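PDB 2G2Q: glutaredoxin-2 from Vaccinia virus, which acts as a thiol-disulfide transfer protein in the viral cytoplasmic pathway of disulfide formation, and is needed for virion morphogenesis and replication. Local coordinates for residues 1-10 and 67-78; 85-93 and 103-111. All coordinates share one frame; numbering follows the deposited sequence.

Contact 1: residues 1-10 and 67-78; sequences MKNVLIIFGK and SNYIVSIFKYNP. With SO4 (sulfate ion), chain D.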
loop_
_atom_site.group_PDB
_atom_site.type_symbol
_atom_site.label_atom_id
_atom_site.label_comp_id
_atom_site.label_asym_id
_atom_site.label_seq_id
_atom_site.Cartn_x
_atom_site.Cartn_y
_atom_site.Cartn_z
HETATM N N MSE A 1 3.386 15.656 -18.125
HETATM C CA MSE A 1 3.332 15.800 -16.636
HETATM C C MSE A 1 3.327 14.421 -15.994
HETATM O O MSE A 1 2.686 13.508 -16.502
HETATM C CB MSE A 1 2.075 16.564 -16.231
HETATM C CG MSE A 1 1.919 16.834 -14.748
HETATM SE SE MSE A 1 0.310 17.912 -14.442
HETATM C CE MSE A 1 0.865 19.631 -15.302
ATOM N N LYS A 2 4.040 14.271 -14.883
ATOM C CA LYS A 2 4.149 12.968 -14.241
ATOM C C LYS A 2 2.823 12.564 -13.623
ATOM O O LYS A 2 2.043 13.397 -13.173
ATOM C CB LYS A 2 5.282 12.938 -13.212
ATOM C CG LYS A 2 6.659 12.696 -13.820
ATOM C CD LYS A 2 7.683 13.652 -13.248
ATOM C CE LYS A 2 8.567 13.015 -12.185
ATOM N NZ LYS A 2 10.008 13.015 -12.601
ATOM N N ASN A 3 2.547 11.277 -13.647
ATOM C CA ASN A 3 1.422 10.776 -12.913
ATOM C C ASN A 3 1.849 10.596 -11.456
ATOM O O ASN A 3 3.042 10.564 -11.149
ATOM C CB ASN A 3 0.889 9.493 -13.562
ATOM C CG ASN A 3 0.309 9.743 -14.958
ATOM O OD1 ASN A 3 -0.460 10.685 -15.163
ATOM N ND2 ASN A 3 0.677 8.894 -15.921
ATOM N N VAL A 4 0.873 10.502 -10.563
ATOM C CA VAL A 4 1.132 10.437 -9.136
ATOM C C VAL A 4 0.790 9.045 -8.584
ATOM O O VAL A 4 -0.312 8.534 -8.805
ATOM C CB VAL A 4 0.306 11.514 -8.404
ATOM C CG1 VAL A 4 0.794 11.700 -6.995
ATOM C CG2 VAL A 4 0.389 12.843 -9.158
ATOM N N LEU A 5 1.748 8.428 -7.898
ATOM C CA LEU A 5 1.472 7.265 -7.062
ATOM C C LEU A 5 1.106 7.737 -5.655
ATOM O O LEU A 5 1.804 8.575 -5.079
ATOM C CB LEU A 5 2.666 6.302 -7.013
ATOM C CG LEU A 5 3.117 5.752 -8.382
ATOM C CD1 LEU A 5 4.426 4.906 -8.321
ATOM C CD2 LEU A 5 1.984 5.006 -9.097
ATOM N N ILE A 6 -0.004 7.212 -5.131
ATOM C CA ILE A 6 -0.452 7.514 -3.781
ATOM C C ILE A 6 -0.362 6.246 -2.966
ATOM O O ILE A 6 -1.052 5.256 -3.243
ATOM C CB ILE A 6 -1.904 8.077 -3.736
ATOM C CG1 ILE A 6 -2.009 9.393 -4.515
ATOM C CG2 ILE A 6 -2.341 8.350 -2.327
ATOM C CD1 ILE A 6 -2.654 9.219 -5.832
ATOM N N ILE A 7 0.515 6.282 -1.972
ATOM C CA ILE A 7 0.753 5.155 -1.087
ATOM C C ILE A 7 0.116 5.346 0.304
ATOM O O ILE A 7 0.433 6.292 1.011
ATOM C CB ILE A 7 2.261 4.928 -0.935
ATOM C CG1 ILE A 7 2.876 4.685 -2.325
ATOM C CG2 ILE A 7 2.543 3.755 0.028
ATOM C CD1 ILE A 7 4.385 4.873 -2.388
ATOM N N PHE A 8 -0.785 4.432 0.658
ATOM C CA PHE A 8 -1.403 4.370 1.973
ATOM C C PHE A 8 -0.739 3.302 2.812
ATOM O O PHE A 8 -0.495 2.199 2.339
ATOM C CB PHE A 8 -2.885 3.983 1.843
ATOM C CG PHE A 8 -3.779 5.094 1.332
ATOM C CD1 PHE A 8 -4.622 5.781 2.205
ATOM C CD2 PHE A 8 -3.789 5.440 -0.021
ATOM C CE1 PHE A 8 -5.454 6.807 1.728
ATOM C CE2 PHE A 8 -4.603 6.456 -0.487
ATOM C CZ PHE A 8 -5.434 7.145 0.376
ATOM N N GLY A 9 -0.477 3.625 4.076
ATOM C CA GLY A 9 -0.020 2.653 5.074
ATOM C C GLY A 9 0.180 3.338 6.419
ATOM O O GLY A 9 0.073 4.547 6.508
ATOM N N LYS A 10 0.453 2.565 7.469
ATOM C CA LYS A 10 0.879 3.140 8.749
ATOM C C LYS A 10 2.246 3.789 8.631
ATOM O O LYS A 10 3.148 3.234 7.987
ATOM C CB LYS A 10 0.945 2.083 9.836
ATOM C CG LYS A 10 -0.313 1.995 10.670
ATOM C CD LYS A 10 -0.308 0.761 11.557
ATOM C CE LYS A 10 0.714 0.873 12.643
ATOM N NZ LYS A 10 0.545 -0.256 13.575
ATOM N N SER A 67 -2.511 -4.431 11.094
ATOM C CA SER A 67 -2.468 -3.033 10.653
ATOM C C SER A 67 -1.097 -2.666 10.088
ATOM O O SER A 67 -0.978 -1.797 9.239
ATOM C CB SER A 67 -2.836 -2.071 11.788
ATOM O OG SER A 67 -1.842 -2.067 12.797
ATOM N N ASN A 68 -0.066 -3.338 10.576
ATOM C CA ASN A 68 1.304 -3.125 10.110
ATOM C C ASN A 68 1.538 -3.582 8.701
ATOM O O ASN A 68 2.566 -3.252 8.134
ATOM C CB ASN A 68 2.296 -3.847 11.027
ATOM C CG ASN A 68 2.280 -3.292 12.423
ATOM O OD1 ASN A 68 2.289 -2.083 12.618
ATOM N ND2 ASN A 68 2.231 -4.168 13.399
ATOM N N TYR A 69 0.590 -4.337 8.147
ATOM C CA TYR A 69 0.739 -4.919 6.813
ATOM C C TYR A 69 -0.289 -4.402 5.826
ATOM O O TYR A 69 -0.526 -5.043 4.818
ATOM C CB TYR A 69 0.647 -6.466 6.882
ATOM C CG TYR A 69 1.719 -7.064 7.718
ATOM C CD1 TYR A 69 2.947 -7.410 7.173
ATOM C CD2 TYR A 69 1.534 -7.240 9.082
ATOM C CE1 TYR A 69 3.972 -7.953 7.985
ATOM C CE2 TYR A 69 2.537 -7.776 9.887
ATOM C CZ TYR A 69 3.751 -8.119 9.329
ATOM O OH TYR A 69 4.724 -8.652 10.151
ATOM N N ILE A 70 -0.956 -3.303 6.171
ATOM C CA ILE A 70 -1.826 -2.592 5.255
ATOM C C ILE A 70 -0.925 -1.745 4.366
ATOM O O ILE A 70 -0.177 -0.883 4.855
ATOM C CB ILE A 70 -2.770 -1.591 5.993
ATOM C CG1 ILE A 70 -3.578 -2.244 7.122
ATOM C CG2 ILE A 70 -3.664 -0.825 4.997
ATOM C CD1 ILE A 70 -4.200 -3.558 6.796
ATOM N N VAL A 71 -0.964 -1.997 3.069
ATOM C CA VAL A 71 -0.369 -1.050 2.126
ATOM C C VAL A 71 -1.117 -1.082 0.808
ATOM O O VAL A 71 -1.366 -2.146 0.243
ATOM C CB VAL A 71 1.184 -1.232 1.971
ATOM C CG1 VAL A 71 1.556 -2.683 1.582
ATOM C CG2 VAL A 71 1.781 -0.182 1.013
ATOM N N SER A 72 -1.513 0.095 0.352
ATOM C CA SER A 72 -2.192 0.224 -0.909
ATOM C C SER A 72 -1.588 1.344 -1.738
ATOM O O SER A 72 -1.241 2.412 -1.216
ATOM C CB SER A 72 -3.684 0.481 -0.680
ATOM O OG SER A 72 -4.238 -0.524 0.150
ATOM N N ILE A 73 -1.494 1.090 -3.038
ATOM C CA ILE A 73 -0.980 2.040 -4.008
ATOM C C ILE A 73 -2.037 2.376 -5.086
ATOM O O ILE A 73 -2.637 1.495 -5.702
ATOM C CB ILE A 73 0.317 1.521 -4.652
ATOM C CG1 ILE A 73 1.368 1.219 -3.572
ATOM C CG2 ILE A 73 0.857 2.521 -5.671
ATOM C CD1 ILE A 73 2.628 0.518 -4.101
ATOM N N PHE A 74 -2.244 3.668 -5.287
ATOM C CA PHE A 74 -3.085 4.169 -6.347
ATOM C C PHE A 74 -2.242 4.986 -7.318
ATOM O O PHE A 74 -1.173 5.515 -6.975
ATOM C CB PHE A 74 -4.201 5.057 -5.792
ATOM C CG PHE A 74 -5.145 4.343 -4.891
ATOM C CD1 PHE A 74 -4.860 4.195 -3.534
ATOM C CD2 PHE A 74 -6.311 3.815 -5.385
ATOM C CE1 PHE A 74 -5.727 3.515 -2.695
ATOM C CE2 PHE A 74 -7.188 3.154 -4.550
ATOM C CZ PHE A 74 -6.893 2.991 -3.203
ATOM N N LYS A 75 -2.747 5.093 -8.533
ATOM C CA LYS A 75 -2.057 5.800 -9.586
ATOM C C LYS A 75 -3.043 6.863 -10.043
ATOM O O LYS A 75 -4.137 6.544 -10.513
ATOM C CB LYS A 75 -1.659 4.819 -10.704
ATOM C CG LYS A 75 -0.882 5.447 -11.849
ATOM C CD LYS A 75 -0.333 4.409 -12.841
ATOM C CE LYS A 75 -1.424 3.783 -13.714
ATOM N NZ LYS A 75 -0.850 2.729 -14.612
ATOM N N TYR A 76 -2.677 8.127 -9.848
ATOM C CA TYR A 76 -3.526 9.247 -10.249
ATOM C C TYR A 76 -2.930 9.999 -11.440
ATOM O O TYR A 76 -1.740 10.368 -11.436
ATOM C CB TYR A 76 -3.752 10.229 -9.079
ATOM C CG TYR A 76 -4.687 11.359 -9.447
ATOM C CD1 TYR A 76 -6.003 11.096 -9.835
ATOM C CD2 TYR A 76 -4.259 12.689 -9.437
ATOM C CE1 TYR A 76 -6.878 12.112 -10.165
ATOM C CE2 TYR A 76 -5.135 13.729 -9.777
ATOM C CZ TYR A 76 -6.444 13.424 -10.151
ATOM O OH TYR A 76 -7.338 14.431 -10.520
ATOM N N ASN A 77 -3.767 10.249 -12.441
ATOM C CA ASN A 77 -3.359 11.061 -13.583
ATOM C C ASN A 77 -3.953 12.452 -13.508
ATOM O O ASN A 77 -5.124 12.642 -13.836
ATOM C CB ASN A 77 -3.716 10.378 -14.924
ATOM C CG ASN A 77 -3.190 11.145 -16.138
ATOM O OD1 ASN A 77 -3.324 12.375 -16.244
ATOM N ND2 ASN A 77 -2.582 10.425 -17.048
ATOM N N PRO A 78 -3.125 13.450 -13.153
ATOM C CA PRO A 78 -3.587 14.827 -12.872
ATOM C C PRO A 78 -4.127 15.572 -14.109
ATOM O O PRO A 78 -4.886 16.554 -13.988
ATOM C CB PRO A 78 -2.318 15.526 -12.374
ATOM C CG PRO A 78 -1.338 14.431 -12.081
ATOM C CD PRO A 78 -1.658 13.337 -13.052
HETATM S S SO4 D . 1.278 5.353 -16.373
HETATM O O1 SO4 D . -0.167 5.527 -16.380
HETATM O O2 SO4 D . 1.643 4.244 -15.492
HETATM O O3 SO4 D . 1.698 5.049 -17.742
HETATM O O4 SO4 D . 1.924 6.585 -15.920
HETATM O O HOH W 1 0.315 -0.152 7.198
#
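Val4, Ile6 and Phe8 exchange pairs of backbone hydrogen bonds with Tyr76, Phe74 and Ser72, joining strands 3-9 and 71-77 as the central antiparallel pair of a thioredoxin-fold sheet. The bond from Val4 N to Tyr76 O (2.8 Å) is almost straight. The face covered by helix 14-24 is buried and aliphatic. Ile7 and Ile73 stand next to each other with a common heading, their CG1 atoms 4.0 Å apart, and Val23 of the helix rests on Leu5 and Ile7. Branched chains suit this place because they fill the layer between strand and helix.

The other face, which carries Val4, Ile6, Phe8, Ser72, Phe74 and Tyr76, is only partly buried. Here the rings of Phe8 and Phe74 are steeply inclined, planes at 75°, with Phe8 CE2 coming within 3.8 Å of Phe74 CD1. Ile6 stands beside Tyr76, its diagonal neighbour on the other strand, with CD1 3.6 Å from Tyr76 CB.

Polar groups lie toward both ends. Near the first, Asn3 ND2 donates to a sulfate, probably from the crystallisation liquor, which is also hydrogen-bonded to Tyr30 and Tyr116. The first carbons of Lys75, CB and CG, pass Leu5 CD2 at an angle; the chain then bends at chi3 (72°), bringing NZ from the buried layer to the carbonyls of Ile111 and Ala114 and to sulfate O2, 3.0 Å from NZ. At the far end a water bridges Lys10 N to the carbonyls of Ser67 and Ile70, while Lys10 NZ meets Asn68 OD1 at 2.7 Å from above the amide plane.

Contact 2: residues 85-93 and 103-111; sequences FVDINKSLD and NLEILKSEI
Ile88 and Leu107 run abreast, Ile88 CG2 meeting Leu107 CD1 at 3.7 Å. Next to them Ser91 turns its CB toward the helix, 3.7 Å from Ile106 CG2, a fit that favours a small residue. A chi1 of 71° tucks the serine hydroxyl over its own backbone and folds OG back on its own turn: it donates to Ile88 O at 2.7 Å, in the carbonyl plane and on a lone pair. Ile88 O also accepts from Ser91 N, so one oxygen grips the serine twice and leaves its methylene facing the isoleucine.

In the thioredoxin fold the helix after the hairpin of strands 71-77 and 82-85 packs across the sheet, and here residues 86-91 lie alongside that helix, 104-113. Ile73 of the sheet touches Val86, Ile88 and Leu107, a hydrophobic junction suited to branched aliphatic residues. Val86 CG1 rests against the Glu110 carbonyl and lies 3.8 Å from Ile111 CG1. Beside it a water accepts from Asp87 N and donates to Glu110 O. The Glu110 chain extends toward the turn, but its carboxylate is modelled too close to Asp87 O, and its exact placing is doubtful.

At the other end Asn103 N donates to Ser91 O (3.1 Å), and Asn103, the N-cap, offers OD1 to Ile106 N in a weak capping bond.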
loop_
_atom_site.group_PDB
_atom_site.type_symbol
_atom_site.label_atom_id
_atom_site.label_comp_id
_atom_site.label_asym_id
_atom_site.label_seq_id
_atom_site.Cartn_x
_atom_site.Cartn_y
_atom_site.Cartn_z
ATOM N N PHE A 85 -6.261 1.582 -9.662
ATOM C CA PHE A 85 -5.968 0.692 -8.546
ATOM C C PHE A 85 -4.811 -0.238 -8.848
ATOM O O PHE A 85 -4.968 -1.148 -9.627
ATOM C CB PHE A 85 -7.163 -0.214 -8.315
ATOM C CG PHE A 85 -7.926 0.098 -7.091
ATOM C CD1 PHE A 85 -7.576 -0.488 -5.877
ATOM C CD2 PHE A 85 -9.009 0.972 -7.141
ATOM C CE1 PHE A 85 -8.303 -0.196 -4.701
ATOM C CE2 PHE A 85 -9.749 1.284 -5.991
ATOM C CZ PHE A 85 -9.400 0.700 -4.766
ATOM N N VAL A 86 -3.664 -0.063 -8.210
ATOM C CA VAL A 86 -2.562 -0.996 -8.459
ATOM C C VAL A 86 -2.720 -2.338 -7.710
ATOM O O VAL A 86 -3.006 -2.367 -6.504
ATOM C CB VAL A 86 -1.196 -0.347 -8.165
ATOM C CG1 VAL A 86 -0.070 -1.246 -8.613
ATOM C CG2 VAL A 86 -1.088 1.014 -8.866
ATOM N N ASP A 87 -2.539 -3.442 -8.447
ATOM C CA ASP A 87 -2.575 -4.795 -7.883
ATOM C C ASP A 87 -1.171 -5.297 -7.490
ATOM O O ASP A 87 -0.487 -5.990 -8.259
ATOM C CB ASP A 87 -3.271 -5.760 -8.839
ATOM C CG ASP A 87 -3.525 -7.118 -8.219
ATOM O OD1 ASP A 87 -4.120 -7.993 -8.891
ATOM O OD2 ASP A 87 -3.120 -7.327 -7.058
ATOM N N ILE A 88 -0.786 -4.980 -6.256
ATOM C CA ILE A 88 0.593 -5.147 -5.780
ATOM C C ILE A 88 0.952 -6.472 -5.090
ATOM O O ILE A 88 2.128 -6.724 -4.823
ATOM C CB ILE A 88 0.947 -4.031 -4.803
ATOM C CG1 ILE A 88 0.063 -4.143 -3.550
ATOM C CG2 ILE A 88 0.842 -2.689 -5.505
ATOM C CD1 ILE A 88 0.362 -3.133 -2.492
ATOM N N ASN A 89 -0.046 -7.304 -4.808
ATOM C CA ASN A 89 0.167 -8.516 -4.023
ATOM C C ASN A 89 1.282 -9.430 -4.531
ATOM O O ASN A 89 2.115 -9.889 -3.737
ATOM C CB ASN A 89 -1.136 -9.296 -3.873
ATOM C CG ASN A 89 -2.140 -8.581 -2.993
ATOM O OD1 ASN A 89 -2.430 -7.397 -3.186
ATOM N ND2 ASN A 89 -2.687 -9.302 -2.016
ATOM N N LYS A 90 1.302 -9.674 -5.848
ATOM C CA LYS A 90 2.290 -10.570 -6.476
ATOM C C LYS A 90 3.752 -10.109 -6.335
ATOM O O LYS A 90 4.668 -10.916 -6.442
ATOM C CB LYS A 90 1.957 -10.785 -7.957
ATOM C CG LYS A 90 0.854 -11.806 -8.239
ATOM C CD LYS A 90 0.397 -11.685 -9.697
ATOM C CE LYS A 90 -0.976 -12.321 -9.950
ATOM N NZ LYS A 90 -0.864 -13.795 -10.172
ATOM N N SER A 91 3.957 -8.812 -6.101
ATOM C CA SER A 91 5.287 -8.258 -5.868
ATOM C C SER A 91 5.686 -8.314 -4.389
ATOM O O SER A 91 6.819 -7.982 -4.033
ATOM C CB SER A 91 5.350 -6.813 -6.359
ATOM O OG SER A 91 4.597 -5.964 -5.515
ATOM N N LEU A 92 4.750 -8.731 -3.537
ATOM C CA LEU A 92 4.974 -8.757 -2.095
ATOM C C LEU A 92 5.177 -10.161 -1.547
ATOM O O LEU A 92 4.503 -11.096 -1.961
ATOM C CB LEU A 92 3.807 -8.087 -1.360
ATOM C CG LEU A 92 3.919 -6.609 -0.978
ATOM C CD1 LEU A 92 4.898 -5.835 -1.848
ATOM C CD2 LEU A 92 2.534 -5.966 -1.003
ATOM N N ASP A 93 6.116 -10.293 -0.612
ATOM C CA ASP A 93 6.268 -11.513 0.171
ATOM C C ASP A 93 6.522 -11.160 1.641
ATOM O O ASP A 93 7.673 -10.965 2.048
ATOM C CB ASP A 93 7.395 -12.388 -0.380
ATOM C CG ASP A 93 7.574 -13.684 0.412
ATOM O OD1 ASP A 93 6.907 -13.859 1.462
ATOM O OD2 ASP A 93 8.384 -14.540 -0.017
ATOM N N ASN A 103 9.687 -6.879 -4.635
ATOM C CA ASN A 103 10.354 -7.147 -5.884
ATOM C C ASN A 103 10.000 -6.012 -6.842
ATOM O O ASN A 103 8.862 -5.906 -7.304
ATOM C CB ASN A 103 9.899 -8.496 -6.415
ATOM C CG ASN A 103 10.582 -8.871 -7.692
ATOM O OD1 ASN A 103 10.741 -8.046 -8.590
ATOM N ND2 ASN A 103 10.984 -10.129 -7.792
ATOM N N LEU A 104 10.976 -5.150 -7.104
ATOM C CA LEU A 104 10.760 -3.904 -7.821
ATOM C C LEU A 104 10.234 -4.159 -9.236
ATOM O O LEU A 104 9.293 -3.505 -9.700
ATOM C CB LEU A 104 12.078 -3.135 -7.892
ATOM C CG LEU A 104 12.167 -1.607 -7.916
ATOM C CD1 LEU A 104 13.431 -1.205 -8.685
ATOM C CD2 LEU A 104 10.921 -0.917 -8.489
ATOM N N GLU A 105 10.833 -5.126 -9.916
ATOM C CA GLU A 105 10.495 -5.376 -11.309
ATOM C C GLU A 105 9.029 -5.799 -11.486
ATOM O O GLU A 105 8.391 -5.427 -12.472
ATOM C CB GLU A 105 11.474 -6.383 -11.932
ATOM C CG GLU A 105 12.970 -5.983 -11.792
ATOM C CD GLU A 105 13.367 -4.740 -12.608
ATOM O OE1 GLU A 105 12.667 -3.695 -12.539
ATOM O OE2 GLU A 105 14.396 -4.807 -13.318
ATOM N N ILE A 106 8.492 -6.548 -10.523
ATOM C CA ILE A 106 7.077 -6.926 -10.567
ATOM C C ILE A 106 6.203 -5.738 -10.169
ATOM O O ILE A 106 5.140 -5.512 -10.760
ATOM C CB ILE A 106 6.764 -8.172 -9.693
ATOM C CG1 ILE A 106 7.551 -9.391 -10.200
ATOM C CG2 ILE A 106 5.265 -8.478 -9.686
ATOM C CD1 ILE A 106 7.526 -10.592 -9.240
ATOM N N LEU A 107 6.666 -4.973 -9.186
ATOM C CA LEU A 107 5.943 -3.796 -8.744
ATOM C C LEU A 107 5.861 -2.759 -9.874
ATOM O O LEU A 107 4.795 -2.200 -10.123
ATOM C CB LEU A 107 6.567 -3.202 -7.474
ATOM C CG LEU A 107 5.845 -1.988 -6.895
ATOM C CD1 LEU A 107 4.381 -2.292 -6.514
ATOM C CD2 LEU A 107 6.592 -1.432 -5.709
ATOM N N LYS A 108 6.980 -2.529 -10.565
ATOM C CA LYS A 108 6.987 -1.630 -11.706
ATOM C C LYS A 108 5.936 -2.043 -12.748
ATOM O O LYS A 108 5.111 -1.212 -13.160
ATOM C CB LYS A 108 8.377 -1.522 -12.343
ATOM C CG LYS A 108 8.450 -0.379 -13.364
ATOM C CD LYS A 108 9.822 -0.209 -14.041
ATOM C CE LYS A 108 9.832 1.104 -14.858
ATOM N NZ LYS A 108 11.176 1.512 -15.391
ATOM N N SER A 109 5.967 -3.315 -13.156
ATOM C CA SER A 109 4.986 -3.868 -14.097
ATOM C C SER A 109 3.555 -3.612 -13.643
ATOM O O SER A 109 2.740 -3.130 -14.433
ATOM C CB SER A 109 5.155 -5.382 -14.278
ATOM O OG SER A 109 6.464 -5.733 -14.668
ATOM N N GLU A 110 3.254 -3.956 -12.387
ATOM C CA GLU A 110 1.897 -3.853 -11.861
ATOM C C GLU A 110 1.408 -2.401 -11.855
ATOM O O GLU A 110 0.229 -2.127 -12.142
ATOM C CB GLU A 110 1.807 -4.466 -10.459
ATOM C CG GLU A 110 2.130 -5.979 -10.430
ATOM C CD GLU A 110 2.200 -6.562 -9.010
ATOM O OE1 GLU A 110 1.665 -7.672 -8.793
ATOM O OE2 GLU A 110 2.783 -5.915 -8.107
ATOM N N ILE A 111 2.314 -1.479 -11.522
ATOM C CA ILE A 111 2.000 -0.055 -11.519
ATOM C C ILE A 111 1.761 0.426 -12.955
ATOM O O ILE A 111 0.888 1.247 -13.215
ATOM C CB ILE A 111 3.147 0.776 -10.893
ATOM C CG1 ILE A 111 3.189 0.582 -9.385
ATOM C CG2 ILE A 111 3.004 2.271 -11.237
ATOM C CD1 ILE A 111 4.491 1.103 -8.781
HETATM O O HOH W 2 -2.089 -3.499 -11.475
#

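How the contacts relate
From the N terminus, strand 3-9 leads toward the redox-active pair Cys13 and Cys16, whose disulfide is absent from this model. Contact 1 closes the long loop of 56 residues that follows, holding helix 14-24, strand 30-36 and helix 58-65. The chain then turns from strand 71-77 into strand 82-85, and contact 2 closes a short loop of nine residues without helix or strand. The two closures stand in series, neither enclosing nor crossing the other. They meet at strand 71-77: Ile73 pairs through its backbone with Val86, and Phe74 packs edge-to-face with Phe85. Together they tie the centre of the sheet to the C-terminal helix 104-113.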